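Local coordinates for nitrate transport protein (Parabacteroides distasonis, PDB 3HN0) that probably serves as the substrate-binding component of an ABC transporter, perhaps one for nitrate or a related small solute, at residues M62-A66 with F257-I261. Numbering follows the deposited sequence.
Sequences MINAA and FLRLI
The ring of F257 meets I63 and M62 across the contact. I63 CG2 and M62 CB come in obliquely on F257 CE2, at 3.7 Å and 3.9 Å. I261 CG1, one turn on in the same helix as F257, sits over one face, 3.6 Å above the ring plane and displaced to its margin. With F257 CG anti to the backbone N (chi1 169°), the ring reaches both partners. The same I63 CG2 also meets I261 CG1 at 3.8 Å. Beside the ring, L258 CD2 touches A66 CB at 3.8 Å and M62 CG at 4.0 Å. M62 is selenomethionine; its chain bends at chi2 and chi3 and turns back from F257 and L258. Replacing F257 with an alanine would probably strip M62 CB and I63 CG2 of the ring contact and open a gap beside I261. The segments cross at -88°, axes 10.8 Å apart. Helix 62-70 directly follows strand 57-61, and helix 251-264 comes after edge strand 242-246 of the same mixed sheet, consistent with one lobe of a periplasmic-binding-protein fold. T107 of helix 107-119 touches both I63 and F257. All six touching residues are buried and meet through apolar side chains alone, so the fit rests on shape and van der Waals contact.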
# COMPACT_ATOMS: atom_id res chain seq x y z
N MSE A 62 0.42 -17.60 2.21
CA MSE A 62 0.61 -17.57 0.76
C MSE A 62 1.77 -18.46 0.32
O MSE A 62 1.68 -19.13 -0.72
CB MSE A 62 0.81 -16.12 0.28
CG MSE A 62 0.89 -15.89 -1.17
SE MSE A 62 -0.65 -16.35 -2.18
CE MSE A 62 -1.73 -14.89 -1.51
N ILE A 63 2.86 -18.49 1.09
CA ILE A 63 4.00 -19.36 0.64
C ILE A 63 3.57 -20.83 0.59
O ILE A 63 3.93 -21.56 -0.32
CB ILE A 63 5.32 -19.11 1.43
CG1 ILE A 63 5.19 -19.42 2.91
CG2 ILE A 63 5.75 -17.60 1.29
CD1 ILE A 63 6.58 -19.47 3.61
N ASN A 64 2.76 -21.27 1.55
CA ASN A 64 2.26 -22.64 1.53
C ASN A 64 1.38 -22.87 0.35
O ASN A 64 1.41 -23.94 -0.26
CB ASN A 64 1.49 -23.00 2.82
CG ASN A 64 2.38 -22.97 4.07
OD1 ASN A 64 2.78 -21.89 4.50
ND2 ASN A 64 2.67 -24.13 4.65
N ALA A 65 0.55 -21.90 0.05
CA ALA A 65 -0.37 -22.02 -1.08
C ALA A 65 0.43 -22.20 -2.37
O ALA A 65 0.19 -23.14 -3.17
CB ALA A 65 -1.30 -20.78 -1.14
N ALA A 66 1.44 -21.38 -2.54
CA ALA A 66 2.32 -21.49 -3.70
C ALA A 66 3.00 -22.84 -3.81
O ALA A 66 3.06 -23.44 -4.90
CB ALA A 66 3.34 -20.37 -3.70
N PHE A 257 5.20 -10.41 -3.78
CA PHE A 257 5.50 -11.05 -2.52
C PHE A 257 6.24 -12.38 -2.71
O PHE A 257 7.28 -12.57 -2.12
CB PHE A 257 4.24 -11.27 -1.67
CG PHE A 257 4.44 -12.13 -0.50
CD1 PHE A 257 5.11 -11.69 0.64
CD2 PHE A 257 3.97 -13.45 -0.51
CE1 PHE A 257 5.27 -12.49 1.75
CE2 PHE A 257 4.18 -14.28 0.57
CZ PHE A 257 4.83 -13.82 1.72
N LEU A 258 5.72 -13.26 -3.57
CA LEU A 258 6.33 -14.57 -3.81
C LEU A 258 7.75 -14.43 -4.37
O LEU A 258 8.66 -15.13 -3.93
CB LEU A 258 5.44 -15.46 -4.71
CG LEU A 258 4.17 -15.96 -3.98
CD1 LEU A 258 3.21 -16.70 -4.94
CD2 LEU A 258 4.48 -16.84 -2.76
N ARG A 259 7.95 -13.46 -5.27
CA ARG A 259 9.26 -13.17 -5.80
C ARG A 259 10.22 -12.75 -4.72
O ARG A 259 11.38 -13.17 -4.72
CB ARG A 259 9.15 -12.07 -6.86
CG ARG A 259 10.40 -11.84 -7.68
CD ARG A 259 10.10 -10.95 -8.92
NE ARG A 259 9.08 -11.55 -9.80
CZ ARG A 259 7.82 -11.10 -9.99
NH1 ARG A 259 7.36 -10.01 -9.38
NH2 ARG A 259 7.01 -11.76 -10.82
N LEU A 260 9.76 -11.89 -3.81
CA LEU A 260 10.59 -11.47 -2.69
C LEU A 260 11.00 -12.67 -1.84
O LEU A 260 12.18 -12.85 -1.52
CB LEU A 260 9.83 -10.40 -1.87
CG LEU A 260 10.54 -9.75 -0.68
CD1 LEU A 260 9.81 -8.46 -0.26
CD2 LEU A 260 10.62 -10.75 0.46
N ILE A 261 10.04 -13.52 -1.47
CA ILE A 261 10.34 -14.70 -0.66
C ILE A 261 11.36 -15.60 -1.37
O ILE A 261 12.31 -16.09 -0.77
CB ILE A 261 9.07 -15.54 -0.38
CG1 ILE A 261 8.11 -14.72 0.49
CG2 ILE A 261 9.42 -16.91 0.25
CD1 ILE A 261 8.71 -14.32 1.83